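Local coordinates for FAD:protein FMN transferase (Pseudomonas stutzeri ATCC 14405 = CCUG 16156, PDB 5MGY), which probably transfers FMN from FAD to threonine residues of target proteins, releasing AMP, with magnesium or manganese as cofactor, and matures the NosR protein required for nitrous oxide reduction, at residues A160-D165 against I183-K188; A213-E218 against F318-V322; G223-S227 against A270-T275; H255-V260 against L277-P282; G293-F298 against T309-F314. All blocks are in the same frame, centred on the assembly; numbering follows the deposited sequence.

Contact 1 of 5, residues A160-D165 against I183-K188; sequences AGYAVD and ITGELK
Two first torsions bring Val164 and Ile183 together. In Val164 (chi1 164°) CG2 lies opposite the carbonyl carbon and CG1 opposite the backbone N, which splits the methyls between two partners. In Ile183 (chi1 -60°) CG1 sits beside the backbone N, and an extended chi2 carries CD1 to the helix. The two side chains run antiparallel alongside each other. Val164 CG2 is 3.8 Å from Ile183 CD1. The same CD1 also reaches Ala163, with Ala163 CB 3.7 Å from Ile183 CD1. The second methyl of Val164, CG1, packs 3.8 Å from Lys188 CB.

The partner of the helix is a beta hairpin. Ile183 to Glu186 form its type I' turn, closed by a backbone bond of 2.8 Å from Ile183 N to Glu186 O. Helix 159-173 thus packs on the large antiparallel sheet of this ApbE family protein, its segment crossing the strand at -25°.

Near the start of the helix, Ala160 CB lies 3.4 Å from Glu186 OE1. Glu186 is bent at chi2, and its CG comes to 3.9 Å from Gly161 N. That N-H is bonded to Asp271, a magnesium ligand, while Glu186 OE2 is bonded to Ser225 OG. The Glu186 side chain is about 5 Å from the metal. Farther along, the extended Lys188 chain passes square to the Asp165 side chain, with Lys188 NZ 4.8 Å from Asp165 OD1 and no salt bridge between them. Lys188 NZ bonds instead to Lys265 O, and the Asp165 carboxylate to Thr267 OG1 and Leu268 N.

Contact 2 of 5, residues A213-E218 against F318-V322; sequences AQKIVE and FGAGV
Ala213 opens the contact, with its CB 4.0 Å from Val322 CG2. The same Val322 methyl, CG2, reaches on to the next residue, 3.8 Å from Gln214 O. Lys215 supplies the polar part. Its CG is anti to the backbone N (chi1 172°), and the chain bends at chi2 before running out straight to the loop. There NZ meets three backbone carbonyls. Lys215 NZ gives a hydrogen bond of 2.9 Å to Phe318 O and a longer one of 3.3 Å to Gly321 O, and in both cases it stands above the carbonyl plane. A third, weak bond goes to Gly319 O. The loop curls round the ammonium group, and Gly319 begins the curl by leaving the helix with positive phi.

Val217 then turns to the Phe318 ring. Its CG1 lies over one face, 4.0 Å from the ring centroid of Phe318, as a CH-pi contact. At the edge of that ring, Glu218 O is 3.8 Å from Phe318 CE1.

Strand 213-219 pairs with strand 199-205 in a small two-stranded sheet, and Glu218 is salt-bridged to Arg200 there. The loop follows helix 312-318, whose Phe314 ring meets that of Phe318 and also touches Lys215.

Contact 3 of 5, residues G223-S227 against A270-T275; sequences GVSTS and ADGLST. With MG (magnesium ion), chain I.
Ser225 and Ser227 both point from the strand at the helix, with Ala270 and Ser274 pointing back. Ser225 CB lies 3.7 Å from Ala270 CB. The Ser225 hydroxyl, anti to its own backbone N (chi1 164°), extends past Ala270 to Asp271, where Ser225 OG is 3.3 Å from Asp271 CA. It also comes alongside Ser274, with Ser225 OG 3.5 Å from Ser274 CB. Two residues further along the strand, Ser274 OG is 3.0 Å from Ser227 N.

Helix 267-292 lies here against strand 222-227 of the large sheet, the two segments crossing at -29°. The small residues allow the axes to approach to 7.1 Å. This is the magnesium-binding site of this ApbE family protein, occupied here by the ion.

Asp271 and Thr275 stand one turn apart and reach the same ion. Asp271 OD2 binds magnesium at 2.4 Å and Thr275 OG1 binds it at 2.5 Å. Ser157 O is the third protein ligand. The Thr275 hydroxyl also donates to Asp271 O, a bond of 3.0 Å from Thr275 OG1 nearly in line with the carbonyl, so OG1 is fixed by both ion and helix. Asp271 O accepts Thr275 N as well. The other carboxylate oxygen of Asp271, OD1, is held by the N-H of Gly161, and the Ser225 hydroxyl has its own partner in Glu186.

Contact 4 of 5, residues H255-V260 against L277-P282; sequences HHLAAV and LMVLGP
His255 and Leu257, at the entry to strand 257-264, pack on a kinked turn of helix 267-292. The kink lies at Gly281 and Pro282, where the proline N has no bond to the turn before. Strand and helix segments run at 133° to each other.

His255 covers the kink. Its imidazole lies flat over Gly281, with Gly281 CA 3.4 Å from the His255 ring centroid and 14° off the normal, a CH-pi contact. The carbonyl oxygens of Met278 and Val279 lie at the ring edge, in its plane. Met278 SD approaches the edge too, 5.3 Å from the His255 centroid. The Met278 chain is bent at chi2 and chi3, which curls it round to the strand backbone and brings Met278 SD to 3.4 Å from Leu257 O. Leu257 CB rests on the proline ring, 3.7 Å from Pro282 CD. Farther along, Val260 divides its methyls: Val260 CG2 is 3.9 Å from Leu277 CD1, while CG1 is 4.0 Å from Met278 CB.

Between these residues Ala258 and Ala259 pair with the single residue Val299, a classic beta bulge. Arg240 holds the near end of the segment, bonding to the carbonyls of His255 and Leu257.

The contact is mainly apolar along the strand. At its start the imidazole lies on Gly281, and its edge is near the carbonyls of Met278 and Val279 beside the kink. These carbonyls may polarise the ring.

Contact 5 of 5, residues G293-F298 against T309-F314; sequences GIAAFF and TSTKAF
Thr311 reaches the neighbouring strand through both backbone and side chain. Its OG1 donates to Ile294 O at 2.7 Å, in the carbonyl plane and on a lone pair. Its backbone N bonds to Ala296 O at 3.0 Å. The methyl is used too, with Thr311 CG2 3.9 Å from Ala296 CB. Two strand bonds follow. Phe298 N gives a bond of 2.7 Å to Thr309 O, and Thr309 N returns one to Phe298 O, so the two residues form an antiparallel hydrogen-bonded pair. Phe297 and Ser310 are the adjoining non-hydrogen-bonded pair.

The segments belong to the beta hairpin of strands 295-301 and 306-310, the latter outermost in the large sheet. After it the chain turns into helix 312-318. Thr311 is the N-cap. Its OG1 sits between the backbone N and the carbonyl carbon (chi1 66°), from where Thr311 OG1 also accepts Phe314 N, at 3.1 Å and 164°. One hydroxyl thus starts the helix and ties it to the strand.

Aromatic packing continues on the face that carries Phe297. The Phe297 and Phe314 rings lie obliquely, their planes at 40° and their centroids 5.6 Å apart, and Phe297 CD1 meets Phe314 CZ. At the other end, Ala295 CB is 4.2 Å from Ala313 CB.

Outside this shell, Gly293 is the C-prime residue of a Schellman motif that ends helix 267-292 just before the strand. The carboxylate of Glu290 accepts a hydrogen bond from Lys312 N, and Ser310 OG bonds to Asp315. Phe297 touches Ile203 and Ala205 of strand 199-205. The Phe298 ring goes to the opposite side of the sheet, onto Leu257 and Val260.

In the fold
Contacts 1, 3, 4 and 5 all reach the large antiparallel sheet, where strands 186-190, 222-227, 257-264 and 295-301 lie side by side. Contacts 1 and 3 are about 9 Å apart between centres and touch beside the magnesium site. Contacts 3 and 4 share one long helix, and their segments alternate along the chain. Their centres are about 12 Å apart. Contact 5 follows where that helix ends, with the centres of contacts 4 and 5 about 13 Å apart. Contact 2 is the outlying one, but it touches contact 5 through Phe314, centres about 12 Å apart. It encloses contacts 3, 4 and 5 along the chain and joins the last modelled residues to the small two-stranded sheet, away from the metal.

Contact 1 of 5, residues A160-D165 against I183-K188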
# COMPACT_ATOMS: atom_id res chain seq x y z
N ALA A 160 -0.98 4.96 1.08
CA ALA A 160 0.23 5.46 0.41
C ALA A 160 0.13 5.33 -1.10
O ALA A 160 0.46 6.24 -1.85
CB ALA A 160 1.47 4.73 0.92
N GLY A 161 -0.39 4.23 -1.56
CA GLY A 161 -0.57 4.09 -2.97
C GLY A 161 -1.56 5.00 -3.65
O GLY A 161 -1.35 5.36 -4.81
N TYR A 162 -2.70 5.21 -2.97
CA TYR A 162 -3.72 6.16 -3.35
C TYR A 162 -3.11 7.57 -3.41
O TYR A 162 -3.30 8.27 -4.40
CB TYR A 162 -4.83 6.10 -2.33
CG TYR A 162 -5.97 7.02 -2.59
CD1 TYR A 162 -6.65 6.97 -3.80
CD2 TYR A 162 -6.40 7.96 -1.60
CE1 TYR A 162 -7.74 7.81 -4.02
CE2 TYR A 162 -7.49 8.79 -1.81
CZ TYR A 162 -8.15 8.72 -3.02
OH TYR A 162 -9.21 9.53 -3.25
N ALA A 163 -2.34 7.93 -2.40
CA ALA A 163 -1.66 9.22 -2.30
C ALA A 163 -0.77 9.48 -3.53
O ALA A 163 -0.77 10.58 -4.05
CB ALA A 163 -0.84 9.33 -1.01
N VAL A 164 -0.08 8.45 -4.01
CA VAL A 164 0.80 8.53 -5.16
C VAL A 164 -0.05 8.83 -6.39
O VAL A 164 0.29 9.70 -7.22
CB VAL A 164 1.59 7.21 -5.32
CG1 VAL A 164 2.24 7.06 -6.70
CG2 VAL A 164 2.66 7.13 -4.26
N ASP A 165 -1.19 8.13 -6.51
CA ASP A 165 -2.04 8.28 -7.67
C ASP A 165 -2.62 9.70 -7.64
O ASP A 165 -2.56 10.37 -8.67
CB ASP A 165 -3.15 7.23 -7.78
CG ASP A 165 -2.65 5.83 -8.17
OD1 ASP A 165 -1.59 5.69 -8.84
OD2 ASP A 165 -3.35 4.81 -7.85
N ILE A 183 5.98 7.85 -2.11
CA ILE A 183 5.40 8.19 -0.80
C ILE A 183 5.56 6.96 0.05
O ILE A 183 4.94 5.96 -0.23
CB ILE A 183 3.94 8.64 -0.92
CG1 ILE A 183 3.89 9.89 -1.83
CG2 ILE A 183 3.33 8.95 0.45
CD1 ILE A 183 2.50 10.33 -2.26
N THR A 184 6.43 7.02 1.07
CA THR A 184 6.69 5.91 2.05
C THR A 184 6.86 4.58 1.38
O THR A 184 6.30 3.58 1.81
CB THR A 184 5.60 5.71 3.13
OG1 THR A 184 4.47 5.04 2.59
CG2 THR A 184 5.14 7.03 3.68
N GLY A 185 7.61 4.58 0.29
CA GLY A 185 7.98 3.37 -0.39
C GLY A 185 7.18 3.04 -1.61
O GLY A 185 7.74 2.58 -2.59
N GLU A 186 5.88 3.26 -1.58
CA GLU A 186 5.07 3.15 -2.81
C GLU A 186 5.51 4.22 -3.79
O GLU A 186 5.81 5.34 -3.40
CB GLU A 186 3.55 3.32 -2.53
CG GLU A 186 2.87 2.07 -2.01
CD GLU A 186 3.43 1.57 -0.70
OE1 GLU A 186 3.86 2.43 0.10
OE2 GLU A 186 3.44 0.33 -0.46
N LEU A 187 5.53 3.89 -5.07
CA LEU A 187 5.88 4.83 -6.08
C LEU A 187 5.39 4.50 -7.45
O LEU A 187 5.01 3.38 -7.75
CB LEU A 187 7.38 5.04 -6.11
CG LEU A 187 8.38 3.96 -6.49
CD1 LEU A 187 8.41 3.68 -8.00
CD2 LEU A 187 9.78 4.40 -6.02
N LYS A 188 5.44 5.53 -8.29
CA LYS A 188 5.12 5.40 -9.69
C LYS A 188 5.91 6.43 -10.52
O LYS A 188 6.21 7.54 -10.08
CB LYS A 188 3.62 5.52 -9.87
CG LYS A 188 3.16 5.45 -11.29
CD LYS A 188 1.64 5.39 -11.43
CE LYS A 188 1.30 5.44 -12.93
NZ LYS A 188 -0.09 5.58 -13.35

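Contact 2 of 5, residues A213-E218 against F318-V322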
# COMPACT_ATOMS: atom_id res chain seq x y z
N ALA A 213 21.84 -9.21 -4.43
CA ALA A 213 21.59 -8.81 -5.81
C ALA A 213 20.38 -7.83 -5.91
O ALA A 213 19.64 -7.62 -4.92
CB ALA A 213 21.36 -10.04 -6.68
N GLN A 214 20.22 -7.23 -7.11
CA GLN A 214 19.13 -6.28 -7.41
C GLN A 214 18.58 -6.35 -8.83
O GLN A 214 19.32 -6.19 -9.77
CB GLN A 214 19.59 -4.86 -7.19
CG GLN A 214 20.10 -4.55 -5.79
CD GLN A 214 20.31 -3.06 -5.61
OE1 GLN A 214 19.85 -2.46 -4.65
NE2 GLN A 214 21.01 -2.45 -6.54
N LYS A 215 17.26 -6.56 -8.94
CA LYS A 215 16.57 -6.55 -10.22
C LYS A 215 16.16 -5.10 -10.57
O LYS A 215 15.41 -4.46 -9.83
CB LYS A 215 15.36 -7.48 -10.12
CG LYS A 215 14.40 -7.46 -11.29
CD LYS A 215 15.05 -7.93 -12.58
CE LYS A 215 14.09 -7.78 -13.75
NZ LYS A 215 14.57 -8.60 -14.89
N ILE A 216 16.65 -4.59 -11.69
CA ILE A 216 16.41 -3.21 -12.11
C ILE A 216 15.37 -3.11 -13.19
O ILE A 216 15.51 -3.70 -14.23
CB ILE A 216 17.68 -2.56 -12.66
CG1 ILE A 216 18.83 -2.71 -11.65
CG2 ILE A 216 17.47 -1.11 -13.01
CD1 ILE A 216 18.56 -2.24 -10.24
N VAL A 217 14.34 -2.30 -12.96
CA VAL A 217 13.26 -2.17 -13.90
C VAL A 217 13.02 -0.71 -14.27
O VAL A 217 13.27 0.20 -13.51
CB VAL A 217 11.93 -2.81 -13.39
CG1 VAL A 217 12.15 -4.29 -13.09
CG2 VAL A 217 11.35 -2.07 -12.18
N GLU A 218 12.48 -0.55 -15.46
CA GLU A 218 12.18 0.72 -16.03
C GLU A 218 10.68 0.97 -15.82
O GLU A 218 9.87 0.17 -16.25
CB GLU A 218 12.63 0.71 -17.50
CG GLU A 218 14.14 0.41 -17.58
CD GLU A 218 14.72 0.41 -18.99
OE1 GLU A 218 13.93 0.72 -19.96
OE2 GLU A 218 15.95 0.11 -19.08
N PHE A 318 9.40 -7.49 -17.58
CA PHE A 318 10.78 -7.12 -17.22
C PHE A 318 11.92 -8.10 -17.52
O PHE A 318 13.07 -7.78 -17.22
CB PHE A 318 10.79 -6.74 -15.76
CG PHE A 318 9.76 -5.71 -15.43
CD1 PHE A 318 9.90 -4.41 -15.90
CD2 PHE A 318 8.63 -6.03 -14.70
CE1 PHE A 318 8.94 -3.45 -15.62
CE2 PHE A 318 7.66 -5.09 -14.42
CZ PHE A 318 7.81 -3.79 -14.88
N GLY A 319 11.61 -9.25 -18.11
CA GLY A 319 12.57 -10.34 -18.24
C GLY A 319 12.69 -11.18 -16.96
O GLY A 319 12.26 -10.76 -15.87
N ALA A 320 13.29 -12.37 -17.12
CA ALA A 320 13.48 -13.34 -16.01
C ALA A 320 14.77 -13.11 -15.17
O ALA A 320 14.82 -13.52 -14.01
CB ALA A 320 13.41 -14.77 -16.54
N GLY A 321 15.77 -12.43 -15.74
CA GLY A 321 17.15 -12.39 -15.20
C GLY A 321 17.47 -11.43 -14.06
O GLY A 321 16.58 -10.77 -13.53
N VAL A 322 18.74 -11.38 -13.68
CA VAL A 322 19.22 -10.47 -12.62
C VAL A 322 20.75 -10.39 -12.58
O VAL A 322 21.35 -9.48 -13.15
CB VAL A 322 18.60 -10.83 -11.22
CG1 VAL A 322 18.68 -12.32 -10.91
CG2 VAL A 322 19.21 -9.99 -10.11

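Contact 3 of 5, residues G223-S227 against A270-T275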
# COMPACT_ATOMS: atom_id res chain seq x y z
N GLY A 223 3.09 1.79 -11.31
CA GLY A 223 3.38 1.96 -9.87
C GLY A 223 3.87 0.66 -9.27
O GLY A 223 3.60 -0.40 -9.81
N VAL A 224 4.60 0.75 -8.17
CA VAL A 224 5.27 -0.37 -7.53
C VAL A 224 4.98 -0.29 -6.06
O VAL A 224 4.97 0.81 -5.45
CB VAL A 224 6.80 -0.26 -7.72
CG1 VAL A 224 7.61 -1.26 -6.89
CG2 VAL A 224 7.11 -0.50 -9.18
N SER A 225 4.78 -1.44 -5.44
CA SER A 225 4.59 -1.43 -4.00
C SER A 225 5.23 -2.65 -3.42
O SER A 225 5.06 -3.73 -3.96
CB SER A 225 3.11 -1.43 -3.68
OG SER A 225 2.90 -1.79 -2.33
N THR A 226 5.91 -2.47 -2.28
CA THR A 226 6.64 -3.55 -1.64
C THR A 226 6.20 -3.82 -0.22
O THR A 226 6.50 -3.08 0.64
CB THR A 226 8.17 -3.28 -1.61
OG1 THR A 226 8.68 -3.02 -2.93
CG2 THR A 226 8.90 -4.50 -1.05
N SER A 227 5.55 -4.94 0.02
CA SER A 227 5.17 -5.32 1.36
C SER A 227 6.29 -6.09 2.06
O SER A 227 6.80 -7.05 1.53
CB SER A 227 3.90 -6.19 1.32
OG SER A 227 3.46 -6.53 2.62
N ALA A 270 -1.43 -1.78 -6.57
CA ALA A 270 -0.18 -2.40 -6.16
C ALA A 270 -0.04 -2.46 -4.63
O ALA A 270 0.45 -3.41 -4.11
CB ALA A 270 1.03 -1.69 -6.77
N ASP A 271 -0.49 -1.43 -3.93
CA ASP A 271 -0.32 -1.33 -2.47
C ASP A 271 -1.23 -2.37 -1.82
O ASP A 271 -0.89 -2.96 -0.76
CB ASP A 271 -0.60 0.15 -2.01
CG ASP A 271 -0.05 0.51 -0.60
OD1 ASP A 271 -0.40 1.61 -0.09
OD2 ASP A 271 0.69 -0.29 0.02
N GLY A 272 -2.38 -2.57 -2.48
CA GLY A 272 -3.41 -3.43 -2.00
C GLY A 272 -3.03 -4.88 -2.21
O GLY A 272 -3.00 -5.67 -1.25
N LEU A 273 -2.75 -5.22 -3.48
CA LEU A 273 -2.37 -6.60 -3.86
C LEU A 273 -1.10 -6.99 -3.15
O LEU A 273 -1.02 -8.01 -2.54
CB LEU A 273 -2.21 -6.75 -5.35
CG LEU A 273 -3.52 -6.48 -6.14
CD1 LEU A 273 -3.24 -6.45 -7.64
CD2 LEU A 273 -4.59 -7.50 -5.83
N SER A 274 -0.13 -6.14 -3.15
CA SER A 274 1.02 -6.35 -2.29
C SER A 274 0.66 -6.78 -0.86
O SER A 274 1.21 -7.74 -0.35
CB SER A 274 1.89 -5.09 -2.23
OG SER A 274 2.90 -5.27 -1.29
N THR A 275 -0.25 -6.06 -0.21
CA THR A 275 -0.69 -6.45 1.15
C THR A 275 -1.35 -7.86 1.20
O THR A 275 -1.17 -8.58 2.19
CB THR A 275 -1.65 -5.37 1.75
OG1 THR A 275 -0.92 -4.16 1.95
CG2 THR A 275 -2.22 -5.78 3.10
MG MG I . 0.06 -1.84 1.71

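Contact 4 of 5, residues H255-V260 against L277-P282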
# COMPACT_ATOMS: atom_id res chain seq x y z
N HIS A 255 3.79 -18.10 7.85
CA HIS A 255 4.58 -18.51 6.67
C HIS A 255 5.87 -17.71 6.45
O HIS A 255 6.15 -16.74 7.15
CB HIS A 255 3.73 -18.37 5.41
CG HIS A 255 3.37 -16.95 5.11
ND1 HIS A 255 2.06 -16.52 5.08
CD2 HIS A 255 4.12 -15.86 4.87
CE1 HIS A 255 2.03 -15.24 4.79
NE2 HIS A 255 3.27 -14.81 4.67
N HIS A 256 6.61 -18.08 5.42
CA HIS A 256 7.96 -17.59 5.23
C HIS A 256 8.15 -16.43 4.24
O HIS A 256 9.25 -16.02 4.03
CB HIS A 256 8.83 -18.77 4.84
CG HIS A 256 8.90 -19.86 5.88
ND1 HIS A 256 9.34 -19.65 7.18
CD2 HIS A 256 8.67 -21.19 5.78
CE1 HIS A 256 9.32 -20.78 7.85
NE2 HIS A 256 8.92 -21.73 7.02
N LEU A 257 7.11 -15.93 3.58
CA LEU A 257 7.26 -14.76 2.67
C LEU A 257 7.76 -13.51 3.37
O LEU A 257 7.10 -12.99 4.26
CB LEU A 257 5.93 -14.44 2.01
CG LEU A 257 5.92 -13.38 0.91
CD1 LEU A 257 6.95 -13.74 -0.15
CD2 LEU A 257 4.53 -13.35 0.28
N ALA A 258 8.94 -13.02 2.98
CA ALA A 258 9.61 -11.91 3.67
C ALA A 258 9.36 -10.53 3.02
O ALA A 258 9.36 -9.49 3.67
CB ALA A 258 11.10 -12.16 3.75
N ALA A 259 9.15 -10.54 1.71
CA ALA A 259 8.77 -9.36 0.98
C ALA A 259 8.11 -9.80 -0.32
O ALA A 259 8.40 -10.88 -0.86
CB ALA A 259 10.00 -8.52 0.68
N VAL A 260 7.24 -8.94 -0.83
CA VAL A 260 6.62 -9.15 -2.12
C VAL A 260 6.45 -7.76 -2.73
O VAL A 260 6.25 -6.75 -2.04
CB VAL A 260 5.35 -10.01 -2.02
CG1 VAL A 260 4.41 -9.41 -1.00
CG2 VAL A 260 4.66 -10.16 -3.36
N LEU A 277 -0.96 -10.41 -0.99
CA LEU A 277 0.01 -11.44 -1.30
C LEU A 277 0.81 -11.78 -0.06
O LEU A 277 1.07 -12.95 0.17
CB LEU A 277 0.94 -11.02 -2.46
CG LEU A 277 0.19 -10.97 -3.77
CD1 LEU A 277 1.14 -10.69 -4.91
CD2 LEU A 277 -0.60 -12.26 -4.02
N MET A 278 1.16 -10.79 0.74
CA MET A 278 1.90 -11.03 1.98
C MET A 278 1.00 -11.71 3.04
O MET A 278 1.51 -12.40 3.93
CB MET A 278 2.46 -9.73 2.52
CG MET A 278 3.01 -9.78 3.94
SD MET A 278 4.42 -10.87 4.19
CE MET A 278 5.73 -9.89 3.50
N VAL A 279 -0.31 -11.47 2.98
CA VAL A 279 -1.18 -12.21 3.83
C VAL A 279 -1.08 -13.64 3.38
O VAL A 279 -0.84 -14.51 4.18
CB VAL A 279 -2.64 -11.68 3.78
CG1 VAL A 279 -3.65 -12.68 4.40
CG2 VAL A 279 -2.70 -10.30 4.44
N LEU A 280 -1.25 -13.87 2.09
CA LEU A 280 -1.50 -15.22 1.55
C LEU A 280 -0.31 -16.15 1.74
O LEU A 280 -0.48 -17.35 2.00
CB LEU A 280 -1.91 -15.19 0.04
CG LEU A 280 -3.38 -14.85 -0.25
CD1 LEU A 280 -3.58 -14.65 -1.74
CD2 LEU A 280 -4.31 -15.92 0.31
N GLY A 281 0.88 -15.57 1.64
CA GLY A 281 2.13 -16.29 1.68
C GLY A 281 2.69 -16.76 0.36
O GLY A 281 2.00 -16.68 -0.68
N PRO A 282 3.92 -17.32 0.39
CA PRO A 282 4.62 -17.78 -0.85
C PRO A 282 3.82 -18.73 -1.78
O PRO A 282 3.83 -18.55 -3.00
CB PRO A 282 5.90 -18.44 -0.34
CG PRO A 282 5.92 -18.24 1.16
CD PRO A 282 4.53 -17.89 1.59

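Contact 5 of 5, residues G293-F298 against T309-F314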
# COMPACT_ATOMS: atom_id res chain seq x y z
N GLY A 293 -3.07 -12.81 -13.01
CA GLY A 293 -2.14 -12.14 -13.90
C GLY A 293 -1.40 -10.95 -13.31
O GLY A 293 -1.14 -9.99 -14.00
N ILE A 294 -1.00 -11.04 -12.06
CA ILE A 294 -0.37 -9.95 -11.38
C ILE A 294 1.12 -10.03 -11.66
O ILE A 294 1.70 -11.12 -11.64
CB ILE A 294 -0.62 -10.03 -9.87
CG1 ILE A 294 -2.13 -9.90 -9.62
CG2 ILE A 294 0.16 -8.96 -9.14
CD1 ILE A 294 -2.54 -10.24 -8.19
N ALA A 295 1.74 -8.87 -11.91
CA ALA A 295 3.15 -8.81 -11.98
C ALA A 295 3.68 -8.69 -10.54
O ALA A 295 3.44 -7.69 -9.85
CB ALA A 295 3.59 -7.65 -12.84
N ALA A 296 4.38 -9.72 -10.07
CA ALA A 296 4.87 -9.73 -8.70
C ALA A 296 6.22 -10.47 -8.57
O ALA A 296 6.50 -11.37 -9.36
CB ALA A 296 3.84 -10.41 -7.81
N PHE A 297 6.99 -10.10 -7.55
CA PHE A 297 8.33 -10.63 -7.29
C PHE A 297 8.41 -10.93 -5.80
O PHE A 297 8.44 -10.01 -4.97
CB PHE A 297 9.35 -9.56 -7.67
CG PHE A 297 10.79 -9.96 -7.47
CD1 PHE A 297 11.51 -10.48 -8.57
CD2 PHE A 297 11.44 -9.78 -6.24
CE1 PHE A 297 12.85 -10.82 -8.44
CE2 PHE A 297 12.78 -10.14 -6.11
CZ PHE A 297 13.48 -10.68 -7.20
N PHE A 298 8.44 -12.21 -5.45
CA PHE A 298 8.44 -12.68 -4.07
C PHE A 298 9.82 -12.91 -3.45
O PHE A 298 10.72 -13.28 -4.14
CB PHE A 298 7.72 -14.00 -4.04
CG PHE A 298 6.31 -13.94 -4.39
CD1 PHE A 298 5.33 -14.16 -3.43
CD2 PHE A 298 5.91 -13.65 -5.67
CE1 PHE A 298 3.99 -14.09 -3.75
CE2 PHE A 298 4.57 -13.59 -5.99
CZ PHE A 298 3.60 -13.80 -5.03
N THR A 309 11.14 -15.40 -6.46
CA THR A 309 10.27 -15.97 -7.48
C THR A 309 9.48 -14.82 -8.10
O THR A 309 9.03 -13.95 -7.42
CB THR A 309 9.34 -17.05 -6.86
OG1 THR A 309 10.05 -17.74 -5.80
CG2 THR A 309 8.82 -18.02 -7.93
N SER A 310 9.36 -14.83 -9.40
CA SER A 310 8.70 -13.79 -10.15
C SER A 310 7.50 -14.47 -10.83
O SER A 310 7.46 -15.66 -10.89
CB SER A 310 9.70 -13.12 -11.15
OG SER A 310 10.06 -13.94 -12.27
N THR A 311 6.51 -13.73 -11.27
CA THR A 311 5.39 -14.33 -11.94
C THR A 311 5.64 -14.25 -13.39
O THR A 311 6.63 -13.67 -13.85
CB THR A 311 4.06 -13.61 -11.62
OG1 THR A 311 4.08 -12.27 -12.16
CG2 THR A 311 3.81 -13.61 -10.10
N LYS A 312 4.71 -14.82 -14.11
CA LYS A 312 4.65 -14.77 -15.55
C LYS A 312 4.47 -13.37 -16.09
O LYS A 312 5.20 -12.97 -16.99
CB LYS A 312 3.50 -15.67 -15.96
CG LYS A 312 3.29 -15.83 -17.44
CD LYS A 312 2.11 -16.76 -17.73
CE LYS A 312 2.32 -18.15 -17.12
NZ LYS A 312 1.33 -19.13 -17.63
N ALA A 313 3.50 -12.63 -15.54
CA ALA A 313 3.22 -11.24 -15.96
C ALA A 313 4.43 -10.35 -15.69
O ALA A 313 4.74 -9.47 -16.50
CB ALA A 313 1.97 -10.68 -15.27
N PHE A 314 5.11 -10.57 -14.57
CA PHE A 314 6.34 -9.84 -14.25
C PHE A 314 7.43 -10.12 -15.26
O PHE A 314 8.21 -9.22 -15.61
CB PHE A 314 6.83 -10.24 -12.87
CG PHE A 314 8.07 -9.53 -12.42
CD1 PHE A 314 9.33 -9.97 -12.78
CD2 PHE A 314 7.98 -8.45 -11.57
CE1 PHE A 314 10.48 -9.32 -12.32
CE2 PHE A 314 9.10 -7.78 -11.10
CZ PHE A 314 10.36 -8.21 -11.47